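Local coordinates for enoyl-CoA hydratase (Bacillus halodurans, PDB 3LKE), which probably hydrates the double bond of enoyl-CoA thioesters, as the crotonase-family enoyl-CoA hydratases do, at residues L28-G33 and L83-H88; A14-L19 and N199-V204; A106-Y111 and N118-C123. One frame throughout, in Å; residues are numbered along the deposited sequence.

Contact 1 (L28-G33 and L83-H88); sequences LDAELG and LREVLH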
loop_
_atom_site.group_PDB
_atom_site.type_symbol
_atom_site.label_atom_id
_atom_site.label_comp_id
_atom_site.label_asym_id
_atom_site.label_seq_id
_atom_site.Cartn_x
_atom_site.Cartn_y
_atom_site.Cartn_z
ATOM N N LEU A 28 -16.826 -23.872 -7.052
ATOM C CA LEU A 28 -17.238 -22.821 -7.966
ATOM C C LEU A 28 -17.320 -23.341 -9.393
ATOM O O LEU A 28 -16.314 -23.737 -9.979
ATOM C CB LEU A 28 -16.261 -21.639 -7.889
ATOM C CG LEU A 28 -15.947 -21.148 -6.477
ATOM C CD1 LEU A 28 -14.978 -19.959 -6.531
ATOM C CD2 LEU A 28 -17.205 -20.761 -5.759
ATOM N N ASP A 29 -18.532 -23.364 -9.936
ATOM C CA ASP A 29 -18.728 -23.653 -11.349
ATOM C C ASP A 29 -19.732 -22.656 -11.888
ATOM O O ASP A 29 -20.156 -21.755 -11.168
ATOM C CB ASP A 29 -19.200 -25.096 -11.578
ATOM C CG ASP A 29 -20.525 -25.408 -10.901
ATOM O OD1 ASP A 29 -21.302 -24.475 -10.584
ATOM O OD2 ASP A 29 -20.793 -26.614 -10.697
ATOM N N ALA A 30 -20.106 -22.800 -13.152
ATOM C CA ALA A 30 -20.978 -21.821 -13.781
ATOM C C ALA A 30 -22.379 -21.807 -13.165
ATOM O O ALA A 30 -23.025 -20.760 -13.099
ATOM C CB ALA A 30 -21.046 -22.062 -15.280
ATOM N N GLU A 31 -22.846 -22.969 -12.717
ATOM C CA GLU A 31 -24.177 -23.077 -12.124
ATOM C C GLU A 31 -24.255 -22.322 -10.800
ATOM O O GLU A 31 -25.109 -21.461 -10.607
ATOM C CB GLU A 31 -24.550 -24.546 -11.919
ATOM C CG GLU A 31 -26.015 -24.781 -11.621
ATOM C CD GLU A 31 -26.410 -26.243 -11.758
ATOM O OE1 GLU A 31 -25.572 -27.054 -12.208
ATOM O OE2 GLU A 31 -27.557 -26.579 -11.405
ATOM N N LEU A 32 -23.354 -22.652 -9.885
ATOM C CA LEU A 32 -23.286 -21.930 -8.621
ATOM C C LEU A 32 -22.986 -20.446 -8.873
ATOM O O LEU A 32 -23.617 -19.564 -8.292
ATOM C CB LEU A 32 -22.227 -22.537 -7.695
ATOM C CG LEU A 32 -22.093 -21.764 -6.380
ATOM C CD1 LEU A 32 -21.849 -22.704 -5.215
ATOM C CD2 LEU A 32 -20.994 -20.681 -6.459
ATOM N N GLY A 33 -22.023 -20.177 -9.747
ATOM C CA GLY A 33 -21.636 -18.808 -10.032
ATOM C C GLY A 33 -22.822 -17.992 -10.498
ATOM O O GLY A 33 -23.046 -16.871 -10.045
ATOM N N LEU A 83 -14.355 -22.506 -20.469
ATOM C CA LEU A 83 -13.502 -21.757 -19.548
ATOM C C LEU A 83 -13.917 -20.288 -19.486
ATOM O O LEU A 83 -14.117 -19.737 -18.400
ATOM C CB LEU A 83 -12.022 -21.893 -19.933
ATOM C CG LEU A 83 -10.987 -21.318 -18.954
ATOM C CD1 LEU A 83 -11.331 -21.691 -17.510
ATOM C CD2 LEU A 83 -9.586 -21.789 -19.312
ATOM N N ARG A 84 -14.048 -19.649 -20.644
ATOM C CA ARG A 84 -14.391 -18.228 -20.677
ATOM C C ARG A 84 -15.760 -17.964 -20.059
ATOM O O ARG A 84 -15.962 -16.948 -19.388
ATOM C CB ARG A 84 -14.299 -17.661 -22.101
ATOM C CG ARG A 84 -12.868 -17.586 -22.626
ATOM C CD ARG A 84 -12.797 -17.026 -24.042
ATOM N NE ARG A 84 -11.416 -16.952 -24.520
ATOM C CZ ARG A 84 -10.597 -15.928 -24.294
ATOM N NH1 ARG A 84 -11.014 -14.882 -23.587
ATOM N NH2 ARG A 84 -9.359 -15.950 -24.770
ATOM N N GLU A 85 -16.690 -18.890 -20.272
ATOM C CA GLU A 85 -18.033 -18.768 -19.712
ATOM C C GLU A 85 -18.006 -18.713 -18.182
ATOM O O GLU A 85 -18.629 -17.834 -17.581
ATOM C CB GLU A 85 -18.920 -19.926 -20.191
ATOM C CG GLU A 85 -20.265 -20.015 -19.494
ATOM C CD GLU A 85 -21.125 -21.151 -20.039
ATOM O OE1 GLU A 85 -20.937 -21.528 -21.222
ATOM O OE2 GLU A 85 -21.983 -21.660 -19.286
ATOM N N VAL A 86 -17.283 -19.638 -17.554
ATOM C CA VAL A 86 -17.275 -19.708 -16.096
ATOM C C VAL A 86 -16.466 -18.554 -15.493
ATOM O O VAL A 86 -16.857 -17.980 -14.478
ATOM C CB VAL A 86 -16.768 -21.073 -15.567
ATOM C CG1 VAL A 86 -15.347 -21.324 -15.983
ATOM C CG2 VAL A 86 -16.900 -21.143 -14.046
ATOM N N LEU A 87 -15.360 -18.208 -16.139
ATOM C CA LEU A 87 -14.565 -17.065 -15.709
ATOM C C LEU A 87 -15.412 -15.809 -15.767
ATOM O O LEU A 87 -15.340 -14.960 -14.883
ATOM C CB LEU A 87 -13.314 -16.916 -16.577
ATOM C CG LEU A 87 -12.247 -17.958 -16.245
ATOM C CD1 LEU A 87 -11.082 -17.912 -17.235
ATOM C CD2 LEU A 87 -11.753 -17.771 -14.799
ATOM N N HIS A 88 -16.240 -15.711 -16.801
ATOM C CA HIS A 88 -17.062 -14.534 -17.004
ATOM C C HIS A 88 -18.026 -14.338 -15.834
ATOM O O HIS A 88 -18.118 -13.249 -15.267
ATOM C CB HIS A 88 -17.816 -14.640 -18.341
ATOM C CG HIS A 88 -18.746 -13.496 -18.611
ATOM N ND1 HIS A 88 -18.300 -12.239 -18.959
ATOM C CD2 HIS A 88 -20.098 -13.425 -18.602
ATOM C CE1 HIS A 88 -19.338 -11.439 -19.139
ATOM N NE2 HIS A 88 -20.440 -12.135 -18.933
#
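The peptide joining Asp29 to Ala30 receives Val86 CG2 on one face. The methyl lies most nearly above Ala30 N, at 3.7 Å, with Asp29 C slightly farther at 3.9 Å. The Glu85 carboxylate offers a single oxygen, OE2, which lies 4.1 Å from Ala30 CB, with the methyl well off the carboxylate plane. Val86 sends CG2 toward the peptide because that branch is anti to its own backbone N. Between these two partners sits Ala30, in the first turn of helix 30-45; its one methyl is short enough to let helix 81-98 approach to 4.9 Å between the CA atoms of Ala30 and Val86. Asp29 is the N-cap of helix 30-45. Its OD1 accepts the amide of Leu32 at 2.8 Å, nearly in line with the C-O bond, while OD2 takes the hydroxyl of Tyr21 and a salt bridge from Lys24. Glu85 suits the exposed margin, where its extended chain carries the carboxylate out to where solvent can reach it. No hydrogen bond crosses between the segments, and the contact between them is mainly van der Waals. OD1 caps the helix, and the bond from Gly33 N to Asp29 O, 2.8 Å, helps hold the peptide under Val86.

Contact 2 (A14-L19 and N199-V204); sequences ALYITL and NYLKAV
Leu201 reaches from helix 190-205 to strand 14-19 with one methyl, CD1, and so joins a peripheral helix to the main sheet of the crotonase fold. CD1 lies 4.1 Å from Ala14 CB and 4.0 Å from Tyr16 CZ. Tyr16 and Leu201 extend toward each other from opposite directions. On the helix side CG lies beside the backbone N (chi1 -66°) and CD1 is anti to CA, which makes this methyl the far end of the chain. Two residues apart on the strand, Ala14 and Tyr16 share the work: a small methyl admits the leucine, and a long phenol bridges the remaining gap. Leucine suits the helix position because its outstretched CD1 can touch both.

In the next shell, Ser51 of the adjacent parallel strand touches both Leu201 and Val204, and Ile53 of that strand packs against Tyr16. Backbone hydrogen bonds from Leu15 and Ile17 to strand 51-56 hold strand 14-19 in line. The helix also faces a second subunit, whose Leu167 packs on Tyr200 and Val204 and whose His139 NE2 hydrogen-bonds to Ala203 O. The closest approach of the contact remains that of Leu201 CD1 to Tyr16 OH: at 3.1 Å it is a little inside the usual contact distance, so the packing is close there.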
loop_
_atom_site.group_PDB
_atom_site.type_symbol
_atom_site.label_atom_id
_atom_site.label_comp_id
_atom_site.label_asym_id
_atom_site.label_seq_id
_atom_site.Cartn_x
_atom_site.Cartn_y
_atom_site.Cartn_z
ATOM N N ALA A 14 -30.620 -6.765 6.535
ATOM C CA ALA A 14 -29.380 -7.378 6.056
ATOM C C ALA A 14 -29.694 -8.581 5.166
ATOM O O ALA A 14 -30.516 -9.416 5.523
ATOM C CB ALA A 14 -28.491 -7.796 7.231
ATOM N N LEU A 15 -29.043 -8.663 4.009
ATOM C CA LEU A 15 -29.212 -9.791 3.102
ATOM C C LEU A 15 -28.177 -10.871 3.384
ATOM O O LEU A 15 -26.966 -10.608 3.369
ATOM C CB LEU A 15 -29.086 -9.333 1.644
ATOM C CG LEU A 15 -29.625 -10.171 0.474
ATOM C CD1 LEU A 15 -28.562 -10.433 -0.595
ATOM C CD2 LEU A 15 -30.293 -11.481 0.909
ATOM N N TYR A 16 -28.661 -12.084 3.635
ATOM C CA TYR A 16 -27.802 -13.238 3.866
ATOM C C TYR A 16 -27.762 -14.111 2.627
ATOM O O TYR A 16 -28.801 -14.597 2.162
ATOM C CB TYR A 16 -28.303 -14.050 5.067
ATOM C CG TYR A 16 -28.161 -13.314 6.385
ATOM C CD1 TYR A 16 -29.117 -12.386 6.788
ATOM C CD2 TYR A 16 -27.063 -13.526 7.206
ATOM C CE1 TYR A 16 -28.994 -11.701 7.982
ATOM C CE2 TYR A 16 -26.932 -12.851 8.410
ATOM C CZ TYR A 16 -27.910 -11.940 8.791
ATOM O OH TYR A 16 -27.778 -11.255 9.974
ATOM N N ILE A 17 -26.561 -14.286 2.076
ATOM C CA ILE A 17 -26.355 -15.114 0.892
ATOM C C ILE A 17 -25.641 -16.375 1.345
ATOM O O ILE A 17 -24.520 -16.309 1.858
ATOM C CB ILE A 17 -25.508 -14.381 -0.192
ATOM C CG1 ILE A 17 -26.231 -13.115 -0.666
ATOM C CG2 ILE A 17 -25.219 -15.305 -1.366
ATOM C CD1 ILE A 17 -25.476 -12.327 -1.750
ATOM N N THR A 18 -26.305 -17.522 1.190
ATOM C CA THR A 18 -25.792 -18.779 1.728
ATOM C C THR A 18 -25.460 -19.786 0.641
ATOM O O THR A 18 -26.312 -20.138 -0.186
ATOM C CB THR A 18 -26.829 -19.422 2.694
ATOM O OG1 THR A 18 -27.172 -18.471 3.709
ATOM C CG2 THR A 18 -26.262 -20.676 3.349
ATOM N N LEU A 19 -24.213 -20.242 0.632
ATOM C CA LEU A 19 -23.782 -21.252 -0.319
ATOM C C LEU A 19 -24.246 -22.615 0.174
ATOM O O LEU A 19 -24.025 -22.969 1.330
ATOM C CB LEU A 19 -22.264 -21.258 -0.463
ATOM C CG LEU A 19 -21.597 -19.910 -0.761
ATOM C CD1 LEU A 19 -20.099 -20.096 -0.868
ATOM C CD2 LEU A 19 -22.163 -19.303 -2.030
ATOM N N ASN A 199 -23.841 -8.037 16.599
ATOM C CA ASN A 199 -23.338 -6.758 17.084
ATOM C C ASN A 199 -22.771 -5.907 15.952
ATOM O O ASN A 199 -22.976 -4.694 15.909
ATOM C CB ASN A 199 -22.289 -6.981 18.170
ATOM C CG ASN A 199 -22.872 -7.628 19.411
ATOM O OD1 ASN A 199 -24.022 -7.390 19.757
ATOM N ND2 ASN A 199 -22.073 -8.440 20.090
ATOM N N TYR A 200 -22.073 -6.550 15.024
ATOM C CA TYR A 200 -21.461 -5.821 13.922
ATOM C C TYR A 200 -22.540 -5.207 13.035
ATOM O O TYR A 200 -22.450 -4.047 12.642
ATOM C CB TYR A 200 -20.546 -6.753 13.121
ATOM C CG TYR A 200 -19.874 -6.125 11.910
ATOM C CD1 TYR A 200 -18.623 -5.532 12.015
ATOM C CD2 TYR A 200 -20.482 -6.164 10.661
ATOM C CE1 TYR A 200 -17.998 -4.963 10.895
ATOM C CE2 TYR A 200 -19.864 -5.602 9.541
ATOM C CZ TYR A 200 -18.632 -5.014 9.669
ATOM O OH TYR A 200 -18.042 -4.464 8.541
ATOM N N LEU A 201 -23.573 -5.984 12.726
ATOM C CA LEU A 201 -24.663 -5.481 11.904
ATOM C C LEU A 201 -25.443 -4.383 12.621
ATOM O O LEU A 201 -25.967 -3.469 11.986
ATOM C CB LEU A 201 -25.595 -6.616 11.489
ATOM C CG LEU A 201 -24.959 -7.646 10.557
ATOM C CD1 LEU A 201 -25.952 -8.751 10.240
ATOM C CD2 LEU A 201 -24.430 -6.977 9.277
ATOM N N LYS A 202 -25.521 -4.490 13.943
ATOM C CA LYS A 202 -26.157 -3.460 14.750
ATOM C C LYS A 202 -25.405 -2.137 14.581
ATOM O O LYS A 202 -26.024 -1.085 14.425
ATOM C CB LYS A 202 -26.189 -3.879 16.220
ATOM C CG LYS A 202 -26.772 -2.835 17.160
ATOM C CD LYS A 202 -26.330 -3.100 18.595
ATOM C CE LYS A 202 -26.614 -4.548 19.004
ATOM N NZ LYS A 202 -25.969 -4.897 20.301
ATOM N N ALA A 203 -24.073 -2.205 14.591
ATOM C CA ALA A 203 -23.232 -1.019 14.416
ATOM C C ALA A 203 -23.431 -0.415 13.034
ATOM O O ALA A 203 -23.542 0.803 12.887
ATOM C CB ALA A 203 -21.775 -1.361 14.642
ATOM N N VAL A 204 -23.472 -1.274 12.020
ATOM C CA VAL A 204 -23.745 -0.827 10.663
ATOM C C VAL A 204 -25.098 -0.124 10.556
ATOM O O VAL A 204 -25.211 0.908 9.894
ATOM C CB VAL A 204 -23.686 -1.990 9.653
ATOM C CG1 VAL A 204 -23.980 -1.498 8.248
ATOM C CG2 VAL A 204 -22.332 -2.671 9.708
#

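Contact 3 (A106-Y111 and N118-C123); sequences ALINGY and NMMLAC
Strand 103-108 passes the 3-10 turn of residues 119-122 most closely at Ala106, with Ala106 CA and Met120 CA 6.2 Å apart. Ala106 points its methyl at the turn and is the centre of the contact. Met120 CB meets Ala106 CB at 3.6 Å, and because the methionine chain bends at chi2 (-59°), its SD also stays close, 3.8 Å from the same methyl. Cys123 brings its sulfur to 3.9 Å from Ala106 CB, with SG anti to its own carbonyl carbon. Farther along the strand, the end of Ile108 leans in, CD1 lying 4.3 Å from Met120 CG. A small residue is apt at Ala106, since two sulfur side chains close on it, and the bent methionine lays CB, CG and SD against it before its end turns away. Phe62 also touches Met120, while Leu54 and Ile97 also touch Cys123. The turn belongs to the connection from strand 103-108 to its parallel neighbour 125-129, a neighbour that hydrogen-bonds to Ala106 and Ile108. In crotonases a glycine-rich helix start within this connection usually supplies an oxyanion-hole amide, and the same is probable here. Across the two segments all four touching residues are buried and no hydrogen bond forms, so the turn is seated by apolar and polarisable sulfur contacts.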
loop_
_atom_site.group_PDB
_atom_site.type_symbol
_atom_site.label_atom_id
_atom_site.label_comp_id
_atom_site.label_asym_id
_atom_site.label_seq_id
_atom_site.Cartn_x
_atom_site.Cartn_y
_atom_site.Cartn_z
ATOM N N ALA A 106 -17.887 -11.494 4.684
ATOM C CA ALA A 106 -17.822 -12.931 4.431
ATOM C C ALA A 106 -17.524 -13.679 5.719
ATOM O O ALA A 106 -16.630 -13.310 6.474
ATOM C CB ALA A 106 -16.765 -13.241 3.364
ATOM N N LEU A 107 -18.304 -14.722 5.991
ATOM C CA LEU A 107 -18.088 -15.512 7.196
ATOM C C LEU A 107 -17.469 -16.836 6.783
ATOM O O LEU A 107 -18.151 -17.664 6.170
ATOM C CB LEU A 107 -19.419 -15.747 7.927
ATOM C CG LEU A 107 -20.223 -14.476 8.203
ATOM C CD1 LEU A 107 -21.541 -14.799 8.916
ATOM C CD2 LEU A 107 -19.382 -13.531 9.045
ATOM N N ILE A 108 -16.188 -17.016 7.094
ATOM C CA ILE A 108 -15.463 -18.210 6.683
ATOM C C ILE A 108 -15.481 -19.224 7.815
ATOM O O ILE A 108 -14.699 -19.115 8.754
ATOM C CB ILE A 108 -13.991 -17.910 6.336
ATOM C CG1 ILE A 108 -13.869 -16.662 5.448
ATOM C CG2 ILE A 108 -13.346 -19.124 5.682
ATOM C CD1 ILE A 108 -14.617 -16.775 4.116
ATOM N N ASN A 109 -16.368 -20.207 7.707
ATOM C CA ASN A 109 -16.595 -21.145 8.806
ATOM C C ASN A 109 -15.661 -22.350 8.783
ATOM O O ASN A 109 -15.165 -22.773 9.817
ATOM C CB ASN A 109 -18.050 -21.600 8.839
ATOM C CG ASN A 109 -18.462 -22.325 7.569
ATOM O OD1 ASN A 109 -18.209 -21.852 6.469
ATOM N ND2 ASN A 109 -19.105 -23.470 7.720
ATOM N N GLY A 110 -15.426 -22.895 7.597
ATOM C CA GLY A 110 -14.546 -24.040 7.436
ATOM C C GLY A 110 -13.534 -23.744 6.347
ATOM O O GLY A 110 -13.207 -22.579 6.099
ATOM N N TYR A 111 -13.044 -24.775 5.667
ATOM C CA TYR A 111 -11.940 -24.519 4.734
ATOM C C TYR A 111 -12.376 -23.692 3.529
ATOM O O TYR A 111 -13.534 -23.713 3.117
ATOM C CB TYR A 111 -11.182 -25.793 4.337
ATOM C CG TYR A 111 -11.983 -26.858 3.633
ATOM C CD1 TYR A 111 -12.302 -26.737 2.286
ATOM C CD2 TYR A 111 -12.388 -28.007 4.304
ATOM C CE1 TYR A 111 -13.014 -27.712 1.632
ATOM C CE2 TYR A 111 -13.103 -28.993 3.652
ATOM C CZ TYR A 111 -13.416 -28.838 2.314
ATOM O OH TYR A 111 -14.135 -29.803 1.644
ATOM N N ASN A 118 -10.632 -16.590 -2.340
ATOM C CA ASN A 118 -10.190 -15.338 -2.964
ATOM C C ASN A 118 -11.311 -14.411 -3.415
ATOM O O ASN A 118 -11.167 -13.186 -3.323
ATOM C CB ASN A 118 -9.213 -15.623 -4.108
ATOM C CG ASN A 118 -7.974 -16.341 -3.622
ATOM O OD1 ASN A 118 -7.575 -16.167 -2.480
ATOM N ND2 ASN A 118 -7.347 -17.139 -4.489
ATOM N N MET A 119 -12.419 -14.981 -3.887
ATOM C CA MET A 119 -13.603 -14.169 -4.219
ATOM C C MET A 119 -14.019 -13.285 -3.038
ATOM O O MET A 119 -14.415 -12.131 -3.219
ATOM C CB MET A 119 -14.777 -15.032 -4.712
ATOM C CG MET A 119 -14.629 -15.476 -6.173
ATOM S SD MET A 119 -16.170 -16.058 -6.947
ATOM C CE MET A 119 -17.369 -15.535 -5.667
ATOM N N MET A 120 -13.891 -13.815 -1.826
ATOM C CA MET A 120 -14.340 -13.079 -0.650
ATOM C C MET A 120 -13.401 -11.932 -0.274
ATOM O O MET A 120 -13.732 -11.117 0.579
ATOM C CB MET A 120 -14.577 -14.010 0.546
ATOM C CG MET A 120 -15.638 -15.105 0.289
ATOM S SD MET A 120 -17.285 -14.474 -0.164
ATOM C CE MET A 120 -17.355 -14.885 -1.886
ATOM N N LEU A 121 -12.225 -11.870 -0.908
ATOM C CA LEU A 121 -11.311 -10.762 -0.654
ATOM C C LEU A 121 -11.880 -9.435 -1.143
ATOM O O LEU A 121 -11.390 -8.364 -0.760
ATOM C CB LEU A 121 -9.943 -11.042 -1.280
ATOM C CG LEU A 121 -9.200 -12.216 -0.654
ATOM C CD1 LEU A 121 -7.905 -12.490 -1.435
ATOM C CD2 LEU A 121 -8.882 -11.912 0.805
ATOM N N ALA A 122 -12.936 -9.503 -1.958
ATOM C CA ALA A 122 -13.642 -8.305 -2.391
ATOM C C ALA A 122 -14.521 -7.692 -1.299
ATOM O O ALA A 122 -14.984 -6.562 -1.439
ATOM C CB ALA A 122 -14.472 -8.595 -3.609
ATOM N N CYS A 123 -14.757 -8.441 -0.224
ATOM C CA CYS A 123 -15.664 -7.978 0.831
ATOM C C CYS A 123 -14.988 -6.943 1.721
ATOM O O CYS A 123 -13.756 -6.879 1.805
ATOM C CB CYS A 123 -16.133 -9.136 1.716
ATOM S SG CYS A 123 -17.211 -10.312 0.893
#

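All three contacts lie within the single crotonase-like domain. Contact 2 spans the longest loop, from strand 14-19 to helix 190-205, and both other contacts are nested inside it; contact 1 closes before contact 3 opens. Contacts 2 and 3, centred 14 Å apart, meet the same six-stranded sheet through strands 14-19 and 103-108. Contact 1 joins two helices nearer the surface, its centre 18 Å from that of contact 3 and 26 Å from that of contact 2. Contact 3 seats its turn against the sheet, and packing of Leu28 CD1 on Met119 SD at 4.1 Å connects that turn to the helices of contact 1. The helix of contact 2 also touches a second subunit.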